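Local structure of hypothetical protein, IPT/TIG domain protein (Bacteroides ovatus, 4HW6) at residues F114-L118 against F132-F138; T378-N384 against L395-F401; W388-D392 against N423-R427. The protein is of unknown function but, with an IPT/TIG domain joined to a six-bladed beta-propeller, probably binds nutrients, perhaps carbohydrates, in an auxiliary role. All blocks are in the same frame, centred on the assembly; numbering follows the deposited sequence.

How the contacts relate
Contacts 1 and 2 do comparable jobs in the propeller: each packs the bulged end of a strand (109-115 or 375-380) against a loop that joins two strands of the neighbouring sheet. They do not touch, their centres lying about 22 Å apart. Contact 3 lies between them and meets both: its strand 425-431 pairs with strand 109-115 of contact 1, while V391 and R427 bond to L400 of contact 2. All three are partly buried, but contacts 1 and 2 include exposed residues (K117 and D133; R396 and S397), whereas no touching residue of contact 3 is exposed. Aromatic and leucine packing marks contact 1, backbone bonds and ordered waters dominate contact 2, and buried arginines characterise contact 3.

Contact 1. Residues F114-L118 against F132-F138; sequences FLGKL and FDDCGAF
F114 turns the edge of its ring to the face of F132 in an offset edge-to-face pair, with centroids 5.5 Å apart and planes at 81°. With CG anti to the backbone N (chi1 176°), the F114 ring swings over so that CZ meets CE2 of F132. L115 lies between two rings and treats them differently. Its CD2 sits over the face of F132, 4.0 Å from the ring centroid, as a CH-pi contact, whereas its CB meets F138 CE2 at 3.7 Å, in plane at the ring edge. The extended K117 chain reaches across to D133, and NZ grips it twice: a salt bridge of 2.8 Å to D133 OD1, entered from above the carboxylate plane, and a bond to D133 O. K117 N donates to G136 O at 2.9 Å, and a water joins G116 N to F132 O. At the G116 backbone angles a side chain would jam against the preceding carbonyl oxygen and crowd F138 CE2. F114 and L115 form a classic beta bulge opposite V426 of strand 425-431, with F114 also stacked on Y417. L115, F132 and F138 pack on V174 of strand 173-177, so the contact joins neighbouring sheets of the propeller.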
loop_
_atom_site.group_PDB
_atom_site.type_symbol
_atom_site.label_atom_id
_atom_site.label_comp_id
_atom_site.label_asym_id
_atom_site.label_seq_id
_atom_site.Cartn_x
_atom_site.Cartn_y
_atom_site.Cartn_z
ATOM N N PHE A 114 4.829 10.815 -2.499
ATOM C CA PHE A 114 5.716 10.431 -1.414
ATOM C C PHE A 114 7.199 10.612 -1.776
ATOM O O PHE A 114 7.947 11.263 -1.037
ATOM C CB PHE A 114 5.408 8.982 -1.018
ATOM C CG PHE A 114 6.315 8.411 0.045
ATOM C CD1 PHE A 114 6.610 9.125 1.190
ATOM C CD2 PHE A 114 6.840 7.139 -0.103
ATOM C CE1 PHE A 114 7.460 8.593 2.159
ATOM C CE2 PHE A 114 7.672 6.601 0.862
ATOM C CZ PHE A 114 7.983 7.330 1.981
ATOM N N LEU A 115 7.616 10.066 -2.916
ATOM C CA LEU A 115 9.012 10.183 -3.340
ATOM C C LEU A 115 9.132 10.443 -4.829
ATOM O O LEU A 115 8.334 9.929 -5.636
ATOM C CB LEU A 115 9.785 8.906 -3.017
ATOM C CG LEU A 115 9.937 8.503 -1.556
ATOM C CD1 LEU A 115 10.315 7.033 -1.460
ATOM C CD2 LEU A 115 10.967 9.390 -0.853
ATOM N N GLY A 116 10.166 11.214 -5.171
ATOM C CA GLY A 116 10.514 11.512 -6.554
ATOM C C GLY A 116 10.175 12.931 -6.924
ATOM O O GLY A 116 9.064 13.406 -6.623
ATOM N N LYS A 117 11.121 13.605 -7.597
ATOM C CA LYS A 117 10.930 14.986 -8.043
ATOM C C LYS A 117 11.500 15.109 -9.448
ATOM O O LYS A 117 12.529 14.521 -9.755
ATOM C CB LYS A 117 11.637 15.959 -7.103
ATOM C CG LYS A 117 11.075 15.923 -5.681
ATOM C CD LYS A 117 11.910 16.803 -4.766
ATOM C CE LYS A 117 11.306 16.935 -3.377
ATOM N NZ LYS A 117 12.132 17.864 -2.557
ATOM N N LEU A 118 10.794 15.837 -10.300
ATOM C CA LEU A 118 11.211 16.048 -11.676
ATOM C C LEU A 118 11.398 17.548 -11.925
ATOM O O LEU A 118 11.026 18.390 -11.099
ATOM C CB LEU A 118 10.144 15.520 -12.629
ATOM C CG LEU A 118 9.885 14.014 -12.723
ATOM C CD1 LEU A 118 9.392 13.427 -11.410
ATOM C CD2 LEU A 118 8.906 13.762 -13.865
ATOM N N PHE A 132 15.262 11.174 1.215
ATOM C CA PHE A 132 13.875 11.247 0.757
ATOM C C PHE A 132 13.581 12.555 0.003
ATOM O O PHE A 132 12.904 12.541 -1.021
ATOM C CB PHE A 132 12.899 11.144 1.951
ATOM C CG PHE A 132 12.596 9.733 2.410
ATOM C CD1 PHE A 132 13.366 8.637 2.022
ATOM C CD2 PHE A 132 11.521 9.511 3.260
ATOM C CE1 PHE A 132 13.053 7.360 2.462
ATOM C CE2 PHE A 132 11.216 8.241 3.690
ATOM C CZ PHE A 132 11.982 7.166 3.297
ATOM N N ASP A 133 14.070 13.663 0.541
ATOM C CA ASP A 133 13.848 14.993 -0.044
ATOM C C ASP A 133 14.697 15.336 -1.283
ATOM O O ASP A 133 14.460 16.367 -1.910
ATOM C CB ASP A 133 14.066 16.066 1.021
ATOM C CG ASP A 133 13.513 17.423 0.601
ATOM O OD1 ASP A 133 12.339 17.473 0.168
ATOM O OD2 ASP A 133 14.263 18.418 0.685
ATOM N N ASP A 134 15.659 14.488 -1.640
ATOM C CA ASP A 134 16.667 14.836 -2.658
ATOM C C ASP A 134 17.275 13.552 -3.255
ATOM O O ASP A 134 18.463 13.237 -3.077
ATOM C CB ASP A 134 17.739 15.720 -2.016
ATOM C CG ASP A 134 18.478 16.598 -3.023
ATOM O OD1 ASP A 134 18.337 16.410 -4.243
ATOM O OD2 ASP A 134 19.234 17.480 -2.577
ATOM N N CYS A 135 16.441 12.797 -3.940
ATOM C CA CYS A 135 16.845 11.497 -4.473
ATOM C C CYS A 135 16.370 11.382 -5.920
ATOM O O CYS A 135 16.008 10.295 -6.369
ATOM C CB CYS A 135 16.251 10.361 -3.636
ATOM S SG CYS A 135 14.436 10.356 -3.538
ATOM N N GLY A 136 16.356 12.510 -6.631
ATOM C CA GLY A 136 15.949 12.496 -8.039
ATOM C C GLY A 136 14.553 11.959 -8.233
ATOM O O GLY A 136 13.676 12.204 -7.394
ATOM N N ALA A 137 14.357 11.216 -9.330
ATOM C CA ALA A 137 13.151 10.460 -9.578
ATOM C C ALA A 137 13.507 9.081 -10.144
ATOM O O ALA A 137 14.694 8.739 -10.314
ATOM C CB ALA A 137 12.177 11.236 -10.497
ATOM N N PHE A 138 12.484 8.287 -10.418
ATOM C CA PHE A 138 12.654 6.848 -10.611
ATOM C C PHE A 138 12.322 6.377 -12.023
ATOM O O PHE A 138 11.228 6.640 -12.529
ATOM C CB PHE A 138 11.807 6.127 -9.569
ATOM C CG PHE A 138 12.054 6.646 -8.184
ATOM C CD1 PHE A 138 13.340 6.617 -7.661
ATOM C CD2 PHE A 138 11.044 7.231 -7.446
ATOM C CE1 PHE A 138 13.600 7.125 -6.404
ATOM C CE2 PHE A 138 11.297 7.730 -6.187
ATOM C CZ PHE A 138 12.585 7.697 -5.671
HETATM O O HOH W 1 11.683 12.944 -3.415
#

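Contact 2. Residues T378-N384 against L395-F401; sequences TYAGRGN and LRSQALF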
loop_
_atom_site.group_PDB
_atom_site.type_symbol
_atom_site.label_atom_id
_atom_site.label_comp_id
_atom_site.label_asym_id
_atom_site.label_seq_id
_atom_site.Cartn_x
_atom_site.Cartn_y
_atom_site.Cartn_z
ATOM N N THR A 378 -13.126 0.074 -8.885
ATOM C CA THR A 378 -11.986 0.975 -9.019
ATOM C C THR A 378 -11.796 1.790 -7.728
ATOM O O THR A 378 -12.723 2.411 -7.246
ATOM C CB THR A 378 -12.142 1.846 -10.271
ATOM O OG1 THR A 378 -12.138 0.968 -11.418
ATOM C CG2 THR A 378 -10.966 2.864 -10.386
ATOM N N TYR A 379 -10.614 1.706 -7.137
ATOM C CA TYR A 379 -10.324 2.403 -5.890
ATOM C C TYR A 379 -9.799 3.825 -6.102
ATOM O O TYR A 379 -10.223 4.749 -5.377
ATOM C CB TYR A 379 -9.317 1.585 -5.100
ATOM C CG TYR A 379 -8.885 2.098 -3.746
ATOM C CD1 TYR A 379 -9.803 2.297 -2.689
ATOM C CD2 TYR A 379 -7.548 2.329 -3.489
ATOM C CE1 TYR A 379 -9.370 2.721 -1.433
ATOM C CE2 TYR A 379 -7.112 2.755 -2.246
ATOM C CZ TYR A 379 -8.011 2.962 -1.233
ATOM O OH TYR A 379 -7.530 3.385 -0.014
ATOM N N ALA A 380 -8.907 4.009 -7.081
ATOM C CA ALA A 380 -8.287 5.311 -7.327
ATOM C C ALA A 380 -7.886 5.498 -8.788
ATOM O O ALA A 380 -7.480 4.532 -9.451
ATOM C CB ALA A 380 -7.073 5.490 -6.395
ATOM N N GLY A 381 -7.969 6.741 -9.260
ATOM C CA GLY A 381 -7.524 7.115 -10.606
ATOM C C GLY A 381 -8.661 7.534 -11.497
ATOM O O GLY A 381 -9.831 7.432 -11.107
ATOM N N ARG A 382 -8.301 8.016 -12.685
ATOM C CA ARG A 382 -9.230 8.473 -13.722
ATOM C C ARG A 382 -10.119 9.642 -13.229
ATOM O O ARG A 382 -11.292 9.773 -13.606
ATOM C CB ARG A 382 -10.065 7.303 -14.250
ATOM C CG ARG A 382 -9.214 6.196 -14.848
ATOM C CD ARG A 382 -10.068 5.042 -15.296
ATOM N NE ARG A 382 -10.791 5.309 -16.531
ATOM C CZ ARG A 382 -10.330 5.014 -17.752
ATOM N NH1 ARG A 382 -9.106 4.528 -17.907
ATOM N NH2 ARG A 382 -11.082 5.257 -18.825
ATOM N N GLY A 383 -9.530 10.491 -12.399
ATOM C CA GLY A 383 -10.192 11.705 -11.930
ATOM C C GLY A 383 -10.254 12.796 -12.981
ATOM O O GLY A 383 -9.685 12.676 -14.067
ATOM N N ASN A 384 -10.979 13.867 -12.675
ATOM C CA ASN A 384 -10.988 15.066 -13.540
ATOM C C ASN A 384 -11.515 14.736 -14.971
ATOM O O ASN A 384 -11.187 15.422 -15.914
ATOM C CB ASN A 384 -9.557 15.702 -13.601
ATOM C CG ASN A 384 -9.276 16.700 -12.464
ATOM O OD1 ASN A 384 -8.598 16.391 -11.449
ATOM N ND2 ASN A 384 -9.783 17.911 -12.628
ATOM N N LEU A 395 -9.661 10.297 -4.380
ATOM C CA LEU A 395 -9.308 9.069 -5.114
ATOM C C LEU A 395 -9.904 8.953 -6.504
ATOM O O LEU A 395 -9.208 8.536 -7.435
ATOM C CB LEU A 395 -9.728 7.828 -4.310
ATOM C CG LEU A 395 -9.061 7.655 -2.950
ATOM C CD1 LEU A 395 -9.346 6.256 -2.383
ATOM C CD2 LEU A 395 -7.565 7.896 -3.005
ATOM N N ARG A 396 -11.193 9.269 -6.629
ATOM C CA ARG A 396 -11.917 9.056 -7.881
ATOM C C ARG A 396 -12.309 10.356 -8.580
ATOM O O ARG A 396 -12.433 10.385 -9.799
ATOM C CB ARG A 396 -13.165 8.194 -7.634
ATOM C CG ARG A 396 -12.901 6.744 -7.187
ATOM C CD ARG A 396 -12.318 5.884 -8.266
ATOM N NE ARG A 396 -13.151 5.898 -9.468
ATOM C CZ ARG A 396 -14.213 5.131 -9.690
ATOM N NH1 ARG A 396 -14.655 4.243 -8.785
ATOM N NH2 ARG A 396 -14.849 5.270 -10.847
ATOM N N SER A 397 -12.499 11.434 -7.836
ATOM C CA SER A 397 -12.951 12.689 -8.469
ATOM C C SER A 397 -11.795 13.490 -9.052
ATOM O O SER A 397 -11.987 14.255 -10.001
ATOM C CB SER A 397 -13.755 13.541 -7.485
ATOM O OG SER A 397 -12.977 13.904 -6.360
ATOM N N GLN A 398 -10.598 13.300 -8.521
ATOM C CA GLN A 398 -9.446 14.164 -8.855
ATOM C C GLN A 398 -8.186 13.439 -9.322
ATOM O O GLN A 398 -7.537 13.863 -10.294
ATOM C CB GLN A 398 -9.086 15.041 -7.655
ATOM C CG GLN A 398 -10.196 15.993 -7.230
ATOM C CD GLN A 398 -9.822 16.859 -6.032
ATOM O OE1 GLN A 398 -9.098 16.417 -5.130
ATOM N NE2 GLN A 398 -10.308 18.098 -6.019
ATOM N N ALA A 399 -7.814 12.383 -8.620
ATOM C CA ALA A 399 -6.496 11.802 -8.780
ATOM C C ALA A 399 -6.300 11.166 -10.147
ATOM O O ALA A 399 -7.222 10.521 -10.701
ATOM C CB ALA A 399 -6.223 10.777 -7.712
ATOM N N LEU A 400 -5.076 11.335 -10.652
ATOM C CA LEU A 400 -4.622 10.756 -11.916
ATOM C C LEU A 400 -3.247 10.137 -11.739
ATOM O O LEU A 400 -2.354 10.719 -11.089
ATOM C CB LEU A 400 -4.566 11.810 -13.029
ATOM C CG LEU A 400 -5.923 12.247 -13.561
ATOM C CD1 LEU A 400 -5.807 13.530 -14.391
ATOM C CD2 LEU A 400 -6.603 11.119 -14.362
ATOM N N PHE A 401 -3.098 8.962 -12.333
ATOM C CA PHE A 401 -1.852 8.239 -12.393
ATOM C C PHE A 401 -1.457 8.106 -13.859
ATOM O O PHE A 401 -2.248 8.362 -14.764
ATOM C CB PHE A 401 -2.012 6.815 -11.886
ATOM C CG PHE A 401 -2.444 6.710 -10.433
ATOM C CD1 PHE A 401 -1.526 6.868 -9.411
ATOM C CD2 PHE A 401 -3.754 6.403 -10.112
ATOM C CE1 PHE A 401 -1.915 6.746 -8.076
ATOM C CE2 PHE A 401 -4.143 6.276 -8.787
ATOM C CZ PHE A 401 -3.218 6.451 -7.772
HETATM O O HOH W 2 -15.900 1.150 -8.778
HETATM O O HOH W 3 -12.513 7.885 -11.152
HETATM O O HOH W 4 -5.568 7.839 -13.541
#
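G381 N donates to L395 O at 2.8 Å in a nearly straight bond (170° at the hydrogen), the donor almost along the C=O axis. Two more backbone bonds follow: G383 N to A399 O and N384 N to S397 O, both 2.9 Å. G383 fits where a side chain would run into the backbone of Q398. Between these bonds R382 N points to a water that also accepts from F401 N. A second water accepts from R396 NE at 2.7 Å and lies close to both G381 O and R396 O, though with other acceptors nearby its protons may not serve them all. R396, bent at chi2 and chi3, folds back to lay a guanidinium face over T378 CB, and its NH1 makes a weak bond of 3.1 Å to T378 O. T378 OG1 is satisfied by D326 and W324, and R382 NH1 by S364 O. L395 CD1 sits over one face of the Y379 ring, 3.8 Å from its centroid. Y379 also meets Y358 edge-to-face and touches I429. With an alanine at Y379, the L395 methyl would probably lose the face it rests on, and a gap would open beside Y358 and I429. Y379 and A380 form a classic beta bulge opposite V367, and the whole is a blade-to-blade connection of a beta-propeller, running from strand 375-380 through edge strand 393-394 to strand 404-410.

Contact 3. Residues W388-D392 against N423-R427; sequences WGYVD and NHRVR
Y390 and N423 mark the closer approach of two backbones running in the same sense, their CA atoms 6.7 Å apart; at D392 and R427 the CA separation grows to 8.6 Å. Segment 388-392 is an extended loop; 423-427 enters strand 425-431 through a G1 beta bulge at H424 and R425. Side chains bridge the space. N423 ND2 donates to G389 O at 2.9 Å, nearly straight but from above the carbonyl plane, and also reaches D420. With CG anti to its N (chi1 173°), Y390 sets its ring with R425 over one face and R427 at its edge. The R425 guanidinium lies flat on that face, centres 3.7 Å apart and planes at 14°, a cation-pi stack. R427 is turned steeply to the ring (74°), its guanidinium face meeting the ring edge at CD1. The bent R427 chain brings NE and NH2 side-on to one oxygen, D392 OD1, at 3.0 and 2.7 Å, and NH2 adds a weak bond to V391 O. T113 bonds both Y390 OH and D392 OD2, and N122 takes R425 NH2. Paired to D392 and D420, R427 probably has its buried charge balanced, while the tyrosine ring is likely to ease that of R425.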
loop_
_atom_site.group_PDB
_atom_site.type_symbol
_atom_site.label_atom_id
_atom_site.label_comp_id
_atom_site.label_asym_id
_atom_site.label_seq_id
_atom_site.Cartn_x
_atom_site.Cartn_y
_atom_site.Cartn_z
ATOM N N TRP A 388 -5.328 9.339 -17.856
ATOM C CA TRP A 388 -3.982 9.378 -17.268
ATOM C C TRP A 388 -3.529 10.803 -17.034
ATOM O O TRP A 388 -4.021 11.763 -17.647
ATOM C CB TRP A 388 -2.933 8.646 -18.155
ATOM C CG TRP A 388 -2.834 9.166 -19.592
ATOM C CD1 TRP A 388 -3.578 8.757 -20.674
ATOM C CD2 TRP A 388 -1.957 10.173 -20.074
ATOM N NE1 TRP A 388 -3.211 9.462 -21.780
ATOM C CE2 TRP A 388 -2.210 10.327 -21.443
ATOM C CE3 TRP A 388 -0.981 10.973 -19.476
ATOM C CZ2 TRP A 388 -1.528 11.252 -22.227
ATOM C CZ3 TRP A 388 -0.306 11.880 -20.252
ATOM C CH2 TRP A 388 -0.592 12.015 -21.618
ATOM N N GLY A 389 -2.551 10.930 -16.145
ATOM C CA GLY A 389 -1.963 12.216 -15.826
ATOM C C GLY A 389 -1.244 12.128 -14.507
ATOM O O GLY A 389 -0.912 11.040 -14.035
ATOM N N TYR A 390 -1.043 13.282 -13.904
ATOM C CA TYR A 390 -0.380 13.406 -12.596
ATOM C C TYR A 390 -1.078 14.474 -11.770
ATOM O O TYR A 390 -0.770 15.684 -11.868
ATOM C CB TYR A 390 1.100 13.735 -12.746
ATOM C CG TYR A 390 1.766 14.034 -11.423
ATOM C CD1 TYR A 390 1.774 13.106 -10.402
ATOM C CD2 TYR A 390 2.368 15.285 -11.188
ATOM C CE1 TYR A 390 2.367 13.390 -9.181
ATOM C CE2 TYR A 390 2.968 15.577 -9.983
ATOM C CZ TYR A 390 2.973 14.629 -8.975
ATOM O OH TYR A 390 3.583 14.949 -7.772
ATOM N N VAL A 391 -2.052 14.019 -10.980
ATOM C CA VAL A 391 -2.845 14.911 -10.121
ATOM C C VAL A 391 -3.076 14.184 -8.825
ATOM O O VAL A 391 -3.542 13.022 -8.825
ATOM C CB VAL A 391 -4.222 15.292 -10.738
ATOM C CG1 VAL A 391 -5.023 16.193 -9.784
ATOM C CG2 VAL A 391 -4.049 15.948 -12.102
ATOM N N ASP A 392 -2.741 14.867 -7.727
ATOM C CA ASP A 392 -2.970 14.375 -6.391
ATOM C C ASP A 392 -4.359 14.827 -5.951
ATOM O O ASP A 392 -4.895 15.793 -6.492
ATOM C CB ASP A 392 -1.859 14.874 -5.456
ATOM C CG ASP A 392 -0.549 14.064 -5.603
ATOM O OD1 ASP A 392 -0.612 12.854 -5.864
ATOM O OD2 ASP A 392 0.535 14.626 -5.431
ATOM N N ASN A 423 5.009 8.649 -14.258
ATOM C CA ASN A 423 5.234 9.878 -13.505
ATOM C C ASN A 423 6.518 9.830 -12.697
ATOM O O ASN A 423 6.909 10.818 -12.102
ATOM C CB ASN A 423 4.047 10.160 -12.583
ATOM C CG ASN A 423 2.839 10.623 -13.348
ATOM O OD1 ASN A 423 2.977 11.369 -14.337
ATOM N ND2 ASN A 423 1.658 10.171 -12.935
ATOM N N HIS A 424 7.159 8.661 -12.668
ATOM C CA HIS A 424 8.488 8.489 -12.092
ATOM C C HIS A 424 8.520 8.782 -10.611
ATOM O O HIS A 424 9.550 9.173 -10.065
ATOM C CB HIS A 424 9.479 9.298 -12.910
ATOM C CG HIS A 424 9.460 8.904 -14.360
ATOM N ND1 HIS A 424 9.993 7.709 -14.803
ATOM C CD2 HIS A 424 8.905 9.500 -15.443
ATOM C CE1 HIS A 424 9.766 7.588 -16.105
ATOM N NE2 HIS A 424 9.107 8.661 -16.516
ATOM N N ARG A 425 7.391 8.500 -9.961
ATOM C CA ARG A 425 7.207 8.801 -8.560
ATOM C C ARG A 425 6.561 7.644 -7.829
ATOM O O ARG A 425 5.768 6.888 -8.421
ATOM C CB ARG A 425 6.301 10.026 -8.412
ATOM C CG ARG A 425 6.909 11.356 -8.845
ATOM C CD ARG A 425 5.757 12.302 -9.086
ATOM N NE ARG A 425 6.115 13.664 -9.431
ATOM C CZ ARG A 425 6.017 14.212 -10.647
ATOM N NH1 ARG A 425 5.678 13.509 -11.744
ATOM N NH2 ARG A 425 6.312 15.512 -10.761
ATOM N N VAL A 426 6.855 7.561 -6.531
ATOM C CA VAL A 426 6.052 6.775 -5.598
ATOM C C VAL A 426 4.936 7.664 -5.056
ATOM O O VAL A 426 5.185 8.702 -4.426
ATOM C CB VAL A 426 6.881 6.221 -4.421
ATOM C CG1 VAL A 426 5.995 5.387 -3.507
ATOM C CG2 VAL A 426 8.057 5.395 -4.922
ATOM N N ARG A 427 3.707 7.247 -5.299
ATOM C CA ARG A 427 2.524 7.934 -4.816
ATOM C C ARG A 427 2.074 7.233 -3.524
ATOM O O ARG A 427 2.418 6.070 -3.274
ATOM C CB ARG A 427 1.405 7.889 -5.850
ATOM C CG ARG A 427 1.776 8.339 -7.260
ATOM C CD ARG A 427 2.000 9.830 -7.375
ATOM N NE ARG A 427 0.775 10.627 -7.323
ATOM C CZ ARG A 427 -0.162 10.699 -8.273
ATOM N NH1 ARG A 427 -0.047 10.078 -9.417
ATOM N NH2 ARG A 427 -1.215 11.462 -8.085
#